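Local coordinates for protein cryptic loci regulator 2 (Schizosaccharomyces pombe 972h-, PDB 5IKJ) that acts upstream of histone deacetylases to promote transcriptional silencing of heterochromatin, and is required for nucleosome positioning and gene silencing by the SHREC repressor complex, at residues A[71-74]-A[75-78]; A[249-253]-A[254-258]; A[324-327]-A[328-332]; A[457-460]-A[461-465]. All coordinates share one frame; numbering follows the deposited sequence.

How the interactions relate
All four interactions are local, each within one unbroken run of chain. Interaction 1 lies closest to the centre of the chain, about 10 Å from it centre to centre, whereas interaction 2 is peripheral, with an exposed turn at Asn253 and Asn254. Interactions 1 and 4 are helix starts: a loop enters helix 75-82 in one and helix 461-469 in the other, and the two touch where Leu78 CD1 lies 3.5 Å from Arg461 NH2. The hairpin of interaction 2 and the short helix of interaction 3 pack together through Trp249, Pro258, His324 and Ala327. Backbone bonds run through all four, but side chains differ: a serine hydroxyl in interaction 1, tryptophan against proline in 2, aliphatic neighbours in 3, and proline with leucine in 4.

Interaction 1 of 4, residues A[71-74]-A[75-78]; sequences AGST and QPIL
The start of helix 75-82 is built where the loop residues Ser73 and Thr74 meet Gln75, Pro76 and Ile77. Ser73 OG receives a weak hydrogen bond from Gln75 N at 3.4 Å, with the N-H pointing fairly straight at the oxygen (161°). The hydroxyl reaches this amide because the serine torsion swings OG away from its own backbone N and beside the carbonyl carbon (chi1 -177°). There it also lies alongside the glutamine chain, with OG 3.7 Å from Gln75 CG, and close to the ring carbon Pro76 CD. Thr74 is the N-cap residue, yet its side chain makes no capping bond; its carbonyl does the work of the first helical turn instead. Thr74 O accepts Ile77 N at 3.0 Å, the donor standing 57° above the carbonyl plane, and more weakly Leu78 N at 3.3 Å. The shorter bond is thus bent and approaches from above, while the i to i+4 bond characteristic of an alpha helix is the longer of the pair. Pro76, second in the helix, has no N-H to donate, which costs nothing in a first turn where no earlier helical carbonyl could accept it. Ile77 CB lies 3.3 Å from Thr74 O, close to the twice-used carbonyl. Thr74 OG1 turns instead to Trp238, with a weak bond to Asp233, and Gln75 NE2 bonds to Thr237. The turn is thereby moored to the C-terminal end of helix 214-237 and the residue after it, while Thr74 and Ile77 also pack on Leu266 of strand 255-266.

Interaction 2 of 4, residues A[249-253]-A[254-258]; sequences WIDIN and NELIP
Trp249 and Pro258 meet across the two strands of a beta hairpin, at the pair farthest from its turn, the indole reaching obliquely to the proline ring with CZ3 3.6 Å from Pro258 CG. The tryptophan torsion sets CG beside the backbone N (chi1 -75°), a turn that carries the six-membered ring across to the partner strand, where CE3 also lies 4.2 Å from Leu256 CB. On the opposite face Ile250 and Ile257 meet through their beta carbons at 3.9 Å. Ile252 extends this patch, its CD1 4.2 Å from Ile257 CD1. Beneath the isoleucine pair, two nearly straight bonds join the backbones: Ile250 N to Ile257 O at 2.7 Å and Ile257 N back to Ile250 O at 2.6 Å. The chain reverses at Asn253 and Asn254 in a type I' turn, closed by Glu255 N to Ile252 O at 2.7 Å, with the donor 51° above the carbonyl plane. The hairpin supplies two adjacent inner strands of a five-stranded antiparallel sheet: strand 309-311 flanks 247-252, and strand 288-294 flanks 255-266. Trp249 stacks on Trp312 and its NE1 hydrogen-bonds to His315 O, whereas the isoleucine face packs on Tyr301 and Met304 of strand 300-304.

Interaction 3 of 4, residues A[324-327]-A[328-332]; sequences HLVA and HSICQ
Val326 holds CG1 anti to its amide nitrogen (chi1 -176°), while Ile330 turns CG1 beside its own and then extends it (chi2 167°), and these settings lay the two aliphatic chains side by side along one flank of helix 325-330. They touch through Val326 CG1 and Ile330 CD1, 4.0 Å apart. The first torsion also brings Ile330 CG1 to 3.2 Å from Val326 O, so the isoleucine covers a carbonyl that already accepts its own amide. That bond, Ile330 N to Val326 O at 3.1 Å, is one of four successive i to i+4 bonds. They differ in approach: His328 N meets His324 O in the carbonyl plane, whereas Ser329 N comes to Leu325 O from 45° above it. In the last, Cys331 N bonds to Ala327 O just as Cys331 leaves helical geometry. In sequence the short helix leads directly into strand 333-340 of the mixed sheet, while its side chains pack on the hairpin 247-252/255-266 of the five-stranded antiparallel sheet. Ala327 and the His324 ring pack on Pro258, and His324 ND1 accepts a bond from Asp318 N. Ile330 packs on Val247 of strand 247-252 and on Arg518 and Val522 of helix 518-522.

Interaction 4 of 4, residues A[457-460]-A[461-465]; sequences KELP and RRLQM
Pro460 and Leu463 pack side by side where a loop enters helix 461-469, with the proline ring carbon CG 4.0 Å from Leu463 CD1. Both side chains point the same way and form the tightly packed, buried part of the contact. Leu459 adds to it, its CB lying 4.2 Å from Leu463 CB. Pro460 occupies the N-cap position, and its carbonyl opens the helix: Gln464 N bonds to Pro460 O at 2.9 Å, nearly along the C=O axis and almost straight (167°). Beside the proline and leucine, Gln464 lies along the loop backbone. With CG beside its own amide nitrogen (chi1 -68°) and the chain extended beyond it, CG passes 3.8 Å from Leu459 CB and the amide is carried back along the loop. NE2 ends 3.0 Å from Leu459 O, and makes a weak hydrogen bond to Leu456 O. Lys457 marks the exposed side; its chain leads away from the helix, and its O stands 3.8 Å from Gln464 NE2. At the helix start, Arg461 N hydrogen-bonds to an acidic side chain of another protein chain, and Arg461 NH1 to Tyr236 O at the end of helix 214-237. Arg462 forms salt bridges with Asp393 and Glu497, while Pro460 and Leu463 rest on Tyr413 and Phe411 of strand 411-419, and Leu463 also on Leu394 of strand 394-397.

Interaction 1 of 4, residues A[71-74]-A[75-78]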
loop_
_atom_site.group_PDB
_atom_site.type_symbol
_atom_site.label_atom_id
_atom_site.label_comp_id
_atom_site.label_asym_id
_atom_site.label_seq_id
_atom_site.Cartn_x
_atom_site.Cartn_y
_atom_site.Cartn_z
ATOM N N ALA A 71 5.090 3.257 7.103
ATOM C CA ALA A 71 6.131 3.023 6.111
ATOM C C ALA A 71 5.570 3.102 4.699
ATOM O O ALA A 71 4.576 2.449 4.370
ATOM C CB ALA A 71 6.772 1.653 6.341
ATOM N N GLY A 72 6.219 3.912 3.865
ATOM C CA GLY A 72 5.899 3.985 2.456
ATOM C C GLY A 72 4.937 5.081 2.056
ATOM O O GLY A 72 4.620 5.190 0.865
ATOM N N SER A 73 4.463 5.891 2.998
ATOM C CA SER A 73 3.472 6.909 2.673
ATOM C C SER A 73 4.085 8.003 1.809
ATOM O O SER A 73 5.181 8.497 2.096
ATOM C CB SER A 73 2.897 7.522 3.946
ATOM O OG SER A 73 1.883 8.464 3.634
ATOM N N THR A 74 3.369 8.383 0.751
ATOM C CA THR A 74 3.710 9.552 -0.050
ATOM C C THR A 74 2.629 10.621 0.032
ATOM O O THR A 74 2.644 11.566 -0.766
ATOM C CB THR A 74 3.947 9.155 -1.511
ATOM O OG1 THR A 74 2.711 8.742 -2.107
ATOM C CG2 THR A 74 4.957 8.016 -1.604
ATOM N N GLN A 75 1.694 10.498 0.974
ATOM C CA GLN A 75 0.621 11.481 1.087
ATOM C C GLN A 75 1.137 12.884 1.379
ATOM O O GLN A 75 0.557 13.846 0.846
ATOM C CB GLN A 75 -0.378 11.039 2.166
ATOM C CG GLN A 75 -1.070 9.718 1.866
ATOM C CD GLN A 75 -1.691 9.686 0.486
ATOM O OE1 GLN A 75 -2.411 10.607 0.097
ATOM N NE2 GLN A 75 -1.401 8.634 -0.271
ATOM N N PRO A 76 2.176 13.083 2.195
ATOM C CA PRO A 76 2.714 14.444 2.350
ATOM C C PRO A 76 3.150 15.065 1.037
ATOM O O PRO A 76 3.078 16.291 0.889
ATOM C CB PRO A 76 3.897 14.243 3.307
ATOM C CG PRO A 76 3.560 13.010 4.068
ATOM C CD PRO A 76 2.839 12.124 3.097
ATOM N N ILE A 77 3.598 14.257 0.074
ATOM C CA ILE A 77 3.996 14.798 -1.222
ATOM C C ILE A 77 2.776 15.296 -1.986
ATOM O O ILE A 77 2.810 16.367 -2.604
ATOM C CB ILE A 77 4.780 13.743 -2.025
ATOM C CG1 ILE A 77 6.053 13.353 -1.268
ATOM C CG2 ILE A 77 5.124 14.273 -3.415
ATOM C CD1 ILE A 77 6.870 12.259 -1.930
ATOM N N LEU A 78 1.679 14.535 -1.960
ATOM C CA LEU A 78 0.459 14.994 -2.615
ATOM C C LEU A 78 -0.120 16.207 -1.900
ATOM O O LEU A 78 -0.641 17.124 -2.545
ATOM C CB LEU A 78 -0.574 13.865 -2.672
ATOM C CG LEU A 78 -1.888 14.221 -3.377
ATOM C CD1 LEU A 78 -1.648 14.533 -4.849
ATOM C CD2 LEU A 78 -2.918 13.109 -3.230
#

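Interaction 2 of 4, residues A[249-253]-A[254-258]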
loop_
_atom_site.group_PDB
_atom_site.type_symbol
_atom_site.label_atom_id
_atom_site.label_comp_id
_atom_site.label_asym_id
_atom_site.label_seq_id
_atom_site.Cartn_x
_atom_site.Cartn_y
_atom_site.Cartn_z
ATOM N N TRP A 249 6.906 -2.967 -22.256
ATOM C CA TRP A 249 7.756 -2.729 -23.414
ATOM C C TRP A 249 8.508 -1.422 -23.214
ATOM O O TRP A 249 7.900 -0.395 -22.894
ATOM C CB TRP A 249 6.941 -2.657 -24.706
ATOM C CG TRP A 249 6.462 -3.979 -25.216
ATOM C CD1 TRP A 249 5.170 -4.406 -25.295
ATOM C CD2 TRP A 249 7.269 -5.047 -25.731
ATOM N NE1 TRP A 249 5.120 -5.673 -25.824
ATOM C CE2 TRP A 249 6.396 -6.089 -26.099
ATOM C CE3 TRP A 249 8.644 -5.222 -25.914
ATOM C CZ2 TRP A 249 6.852 -7.290 -26.639
ATOM C CZ3 TRP A 249 9.096 -6.417 -26.449
ATOM C CH2 TRP A 249 8.202 -7.434 -26.805
ATOM N N ILE A 250 9.822 -1.465 -23.397
ATOM C CA ILE A 250 10.664 -0.277 -23.349
ATOM C C ILE A 250 10.987 0.149 -24.772
ATOM O O ILE A 250 11.237 -0.691 -25.645
ATOM C CB ILE A 250 11.950 -0.540 -22.538
ATOM C CG1 ILE A 250 11.634 -0.658 -21.045
ATOM C CG2 ILE A 250 12.986 0.544 -22.788
ATOM C CD1 ILE A 250 10.915 0.540 -20.463
ATOM N N ASP A 251 10.981 1.458 -25.007
ATOM C CA ASP A 251 11.274 2.028 -26.321
ATOM C C ASP A 251 12.418 3.025 -26.161
ATOM O O ASP A 251 12.203 4.168 -25.745
ATOM C CB ASP A 251 10.035 2.686 -26.924
ATOM C CG ASP A 251 10.289 3.238 -28.314
ATOM O OD1 ASP A 251 11.229 2.760 -28.982
ATOM O OD2 ASP A 251 9.545 4.147 -28.739
ATOM N N ILE A 252 13.632 2.585 -26.485
ATOM C CA ILE A 252 14.824 3.424 -26.443
ATOM C C ILE A 252 15.462 3.398 -27.823
ATOM O O ILE A 252 15.647 2.322 -28.404
ATOM C CB ILE A 252 15.827 2.946 -25.377
ATOM C CG1 ILE A 252 15.169 2.884 -23.997
ATOM C CG2 ILE A 252 17.029 3.881 -25.321
ATOM C CD1 ILE A 252 15.956 2.071 -22.985
ATOM N N ASN A 253 15.802 4.580 -28.339
ATOM C CA ASN A 253 16.431 4.705 -29.650
ATOM C C ASN A 253 15.713 3.844 -30.684
ATOM O O ASN A 253 16.354 3.205 -31.524
ATOM C CB ASN A 253 17.913 4.328 -29.566
ATOM C CG ASN A 253 18.722 5.322 -28.751
ATOM O OD1 ASN A 253 18.607 6.534 -28.938
ATOM N ND2 ASN A 253 19.541 4.814 -27.835
ATOM N N ASN A 254 14.381 3.820 -30.623
ATOM C CA ASN A 254 13.537 3.088 -31.562
ATOM C C ASN A 254 13.636 1.575 -31.391
ATOM O O ASN A 254 13.324 0.825 -32.323
ATOM C CB ASN A 254 13.866 3.467 -33.013
ATOM C CG ASN A 254 12.628 3.796 -33.827
ATOM O OD1 ASN A 254 12.292 4.966 -34.019
ATOM N ND2 ASN A 254 11.944 2.766 -34.309
ATOM N N GLU A 255 14.056 1.103 -30.220
ATOM C CA GLU A 255 14.182 -0.322 -29.935
ATOM C C GLU A 255 13.146 -0.730 -28.896
ATOM O O GLU A 255 13.092 -0.145 -27.809
ATOM C CB GLU A 255 15.586 -0.654 -29.422
ATOM C CG GLU A 255 16.709 -0.297 -30.388
ATOM C CD GLU A 255 17.329 -1.510 -31.056
ATOM O OE1 GLU A 255 17.375 -2.588 -30.426
ATOM O OE2 GLU A 255 17.776 -1.385 -32.216
ATOM N N LEU A 256 12.339 -1.739 -29.223
ATOM C CA LEU A 256 11.356 -2.283 -28.289
ATOM C C LEU A 256 12.047 -3.333 -27.426
ATOM O O LEU A 256 12.402 -4.411 -27.912
ATOM C CB LEU A 256 10.162 -2.879 -29.032
ATOM C CG LEU A 256 9.173 -1.924 -29.712
ATOM C CD1 LEU A 256 7.972 -2.711 -30.221
ATOM C CD2 LEU A 256 8.715 -0.804 -28.785
ATOM N N ILE A 257 12.229 -3.024 -26.148
ATOM C CA ILE A 257 13.001 -3.850 -25.227
ATOM C C ILE A 257 12.038 -4.432 -24.189
ATOM O O ILE A 257 11.324 -3.668 -23.529
ATOM C CB ILE A 257 14.119 -3.040 -24.548
ATOM C CG1 ILE A 257 15.155 -2.599 -25.587
ATOM C CG2 ILE A 257 14.781 -3.848 -23.438
ATOM C CD1 ILE A 257 16.145 -1.577 -25.073
ATOM N N PRO A 258 11.986 -5.754 -24.010
ATOM C CA PRO A 258 11.164 -6.308 -22.922
ATOM C C PRO A 258 11.824 -6.041 -21.579
ATOM O O PRO A 258 13.027 -6.250 -21.412
ATOM C CB PRO A 258 11.107 -7.811 -23.236
ATOM C CG PRO A 258 11.764 -7.987 -24.579
ATOM C CD PRO A 258 12.667 -6.818 -24.765
#

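Interaction 3 of 4, residues A[324-327]-A[328-332]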
loop_
_atom_site.group_PDB
_atom_site.type_symbol
_atom_site.label_atom_id
_atom_site.label_comp_id
_atom_site.label_asym_id
_atom_site.label_seq_id
_atom_site.Cartn_x
_atom_site.Cartn_y
_atom_site.Cartn_z
ATOM N N HIS A 324 13.136 -13.310 -25.960
ATOM C CA HIS A 324 11.774 -12.933 -25.600
ATOM C C HIS A 324 11.084 -13.973 -24.727
ATOM O O HIS A 324 9.984 -13.707 -24.232
ATOM C CB HIS A 324 10.928 -12.714 -26.858
ATOM C CG HIS A 324 11.005 -11.327 -27.418
ATOM N ND1 HIS A 324 10.178 -10.896 -28.432
ATOM C CD2 HIS A 324 11.802 -10.276 -27.110
ATOM C CE1 HIS A 324 10.460 -9.640 -28.725
ATOM N NE2 HIS A 324 11.442 -9.240 -27.937
ATOM N N LEU A 325 11.695 -15.142 -24.523
ATOM C CA LEU A 325 11.008 -16.246 -23.866
ATOM C C LEU A 325 10.952 -16.095 -22.352
ATOM O O LEU A 325 10.150 -16.780 -21.708
ATOM C CB LEU A 325 11.682 -17.569 -24.235
ATOM C CG LEU A 325 11.716 -17.888 -25.733
ATOM C CD1 LEU A 325 12.457 -19.192 -25.976
ATOM C CD2 LEU A 325 10.314 -17.949 -26.325
ATOM N N VAL A 326 11.780 -15.229 -21.767
ATOM C CA VAL A 326 11.637 -14.931 -20.346
ATOM C C VAL A 326 10.382 -14.102 -20.112
ATOM O O VAL A 326 9.616 -14.358 -19.175
ATOM C CB VAL A 326 12.892 -14.217 -19.813
ATOM C CG1 VAL A 326 12.775 -13.986 -18.310
ATOM C CG2 VAL A 326 14.146 -15.020 -20.131
ATOM N N ALA A 327 10.146 -13.100 -20.962
ATOM C CA ALA A 327 8.943 -12.287 -20.837
ATOM C C ALA A 327 7.694 -13.097 -21.163
ATOM O O ALA A 327 6.640 -12.897 -20.550
ATOM C CB ALA A 327 9.043 -11.063 -21.747
ATOM N N HIS A 328 7.794 -14.016 -22.127
ATOM C CA HIS A 328 6.662 -14.880 -22.445
ATOM C C HIS A 328 6.312 -15.780 -21.267
ATOM O O HIS A 328 5.132 -16.020 -20.986
ATOM C CB HIS A 328 6.978 -15.721 -23.683
ATOM C CG HIS A 328 5.929 -16.740 -24.007
ATOM N ND1 HIS A 328 4.776 -16.429 -24.695
ATOM C CD2 HIS A 328 5.860 -18.065 -23.737
ATOM C CE1 HIS A 328 4.043 -17.519 -24.837
ATOM N NE2 HIS A 328 4.677 -18.525 -24.265
ATOM N N SER A 329 7.327 -16.285 -20.562
ATOM C CA SER A 329 7.080 -17.203 -19.455
ATOM C C SER A 329 6.441 -16.488 -18.270
ATOM O O SER A 329 5.544 -17.035 -17.619
ATOM C CB SER A 329 8.389 -17.871 -19.034
ATOM O OG SER A 329 8.161 -18.884 -18.071
ATOM N N ILE A 330 6.887 -15.265 -17.978
ATOM C CA ILE A 330 6.356 -14.532 -16.834
ATOM C C ILE A 330 4.913 -14.115 -17.091
ATOM O O ILE A 330 4.067 -14.172 -16.191
ATOM C CB ILE A 330 7.246 -13.316 -16.522
ATOM C CG1 ILE A 330 8.673 -13.767 -16.203
ATOM C CG2 ILE A 330 6.677 -12.522 -15.351
ATOM C CD1 ILE A 330 9.685 -12.640 -16.197
ATOM N N CYS A 331 4.610 -13.691 -18.315
ATOM C CA CYS A 331 3.291 -13.169 -18.648
ATOM C C CYS A 331 2.249 -14.263 -18.844
ATOM O O CYS A 331 1.142 -13.967 -19.307
ATOM C CB CYS A 331 3.384 -12.296 -19.900
ATOM S SG CYS A 331 4.398 -10.821 -19.649
ATOM N N GLN A 332 2.578 -15.509 -18.508
ATOM C CA GLN A 332 1.602 -16.583 -18.429
ATOM C C GLN A 332 1.259 -16.943 -16.993
ATOM O O GLN A 332 0.408 -17.812 -16.773
ATOM C CB GLN A 332 2.116 -17.830 -19.158
ATOM C CG GLN A 332 2.181 -17.685 -20.665
ATOM C CD GLN A 332 2.182 -19.024 -21.374
ATOM O OE1 GLN A 332 2.727 -20.005 -20.871
ATOM N NE2 GLN A 332 1.557 -19.073 -22.544
#

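Interaction 4 of 4, residues A[457-460]-A[461-465]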
loop_
_atom_site.group_PDB
_atom_site.type_symbol
_atom_site.label_atom_id
_atom_site.label_comp_id
_atom_site.label_asym_id
_atom_site.label_seq_id
_atom_site.Cartn_x
_atom_site.Cartn_y
_atom_site.Cartn_z
ATOM N N LYS A 457 -18.680 14.156 -7.149
ATOM C CA LYS A 457 -18.738 13.782 -5.738
ATOM C C LYS A 457 -18.569 12.278 -5.558
ATOM O O LYS A 457 -17.765 11.824 -4.735
ATOM C CB LYS A 457 -20.071 14.226 -5.130
ATOM C CG LYS A 457 -20.184 15.702 -4.789
ATOM C CD LYS A 457 -21.650 16.086 -4.615
ATOM C CE LYS A 457 -21.864 17.590 -4.578
ATOM N NZ LYS A 457 -23.300 17.929 -4.790
ATOM N N GLU A 458 -19.318 11.490 -6.328
ATOM C CA GLU A 458 -19.427 10.054 -6.112
ATOM C C GLU A 458 -18.383 9.248 -6.876
ATOM O O GLU A 458 -18.436 8.014 -6.851
ATOM C CB GLU A 458 -20.828 9.575 -6.501
ATOM C CG GLU A 458 -21.920 10.016 -5.543
ATOM C CD GLU A 458 -23.223 9.273 -5.768
ATOM O OE1 GLU A 458 -24.191 9.526 -5.020
ATOM O OE2 GLU A 458 -23.278 8.433 -6.689
ATOM N N LEU A 459 -17.443 9.907 -7.554
ATOM C CA LEU A 459 -16.404 9.150 -8.235
ATOM C C LEU A 459 -15.186 8.982 -7.331
ATOM O O LEU A 459 -14.946 9.805 -6.443
ATOM C CB LEU A 459 -15.975 9.860 -9.517
ATOM C CG LEU A 459 -17.001 9.972 -10.643
ATOM C CD1 LEU A 459 -16.444 10.825 -11.766
ATOM C CD2 LEU A 459 -17.389 8.604 -11.162
ATOM N N PRO A 460 -14.402 7.923 -7.519
ATOM C CA PRO A 460 -13.089 7.870 -6.873
ATOM C C PRO A 460 -12.170 8.946 -7.428
ATOM O O PRO A 460 -12.336 9.430 -8.550
ATOM C CB PRO A 460 -12.573 6.465 -7.209
ATOM C CG PRO A 460 -13.374 6.023 -8.385
ATOM C CD PRO A 460 -14.712 6.677 -8.239
ATOM N N ARG A 461 -11.186 9.326 -6.610
ATOM C CA ARG A 461 -10.287 10.413 -6.985
ATOM C C ARG A 461 -9.651 10.160 -8.346
ATOM O O ARG A 461 -9.484 11.087 -9.147
ATOM C CB ARG A 461 -9.208 10.586 -5.918
ATOM C CG ARG A 461 -8.461 11.903 -6.009
ATOM C CD ARG A 461 -6.969 11.684 -6.153
ATOM N NE ARG A 461 -6.253 12.939 -6.359
ATOM C CZ ARG A 461 -5.013 13.027 -6.828
ATOM N NH1 ARG A 461 -4.340 11.932 -7.155
ATOM N NH2 ARG A 461 -4.444 14.216 -6.980
ATOM N N ARG A 462 -9.292 8.905 -8.625
ATOM C CA ARG A 462 -8.673 8.568 -9.902
ATOM C C ARG A 462 -9.548 9.005 -11.071
ATOM O O ARG A 462 -9.063 9.623 -12.026
ATOM C CB ARG A 462 -8.401 7.064 -9.954
ATOM C CG ARG A 462 -7.779 6.553 -11.244
ATOM C CD ARG A 462 -7.575 5.049 -11.154
ATOM N NE ARG A 462 -6.818 4.497 -12.272
ATOM C CZ ARG A 462 -6.520 3.207 -12.402
ATOM N NH1 ARG A 462 -6.917 2.334 -11.483
ATOM N NH2 ARG A 462 -5.826 2.784 -13.449
ATOM N N LEU A 463 -10.845 8.696 -11.014
ATOM C CA LEU A 463 -11.741 9.056 -12.108
ATOM C C LEU A 463 -12.090 10.540 -12.099
ATOM O O LEU A 463 -12.298 11.127 -13.166
ATOM C CB LEU A 463 -13.016 8.213 -12.044
ATOM C CG LEU A 463 -12.861 6.725 -12.375
ATOM C CD1 LEU A 463 -14.200 6.011 -12.263
ATOM C CD2 LEU A 463 -12.269 6.515 -13.764
ATOM N N GLN A 464 -12.162 11.161 -10.919
ATOM C CA GLN A 464 -12.341 12.608 -10.863
ATOM C C GLN A 464 -11.239 13.321 -11.634
ATOM O O GLN A 464 -11.496 14.306 -12.335
ATOM C CB GLN A 464 -12.357 13.086 -9.411
ATOM C CG GLN A 464 -13.567 12.647 -8.602
ATOM C CD GLN A 464 -13.475 13.084 -7.150
ATOM O OE1 GLN A 464 -12.468 13.650 -6.724
ATOM N NE2 GLN A 464 -14.528 12.822 -6.384
ATOM N N MET A 465 -10.001 12.835 -11.515
ATOM C CA MET A 465 -8.882 13.477 -12.194
ATOM C C MET A 465 -8.914 13.203 -13.692
ATOM O O MET A 465 -8.643 14.100 -14.498
ATOM C CB MET A 465 -7.564 13.000 -11.583
ATOM C CG MET A 465 -7.329 13.494 -10.162
ATOM S SD MET A 465 -7.103 15.283 -10.051
ATOM C CE MET A 465 -5.639 15.520 -11.057
#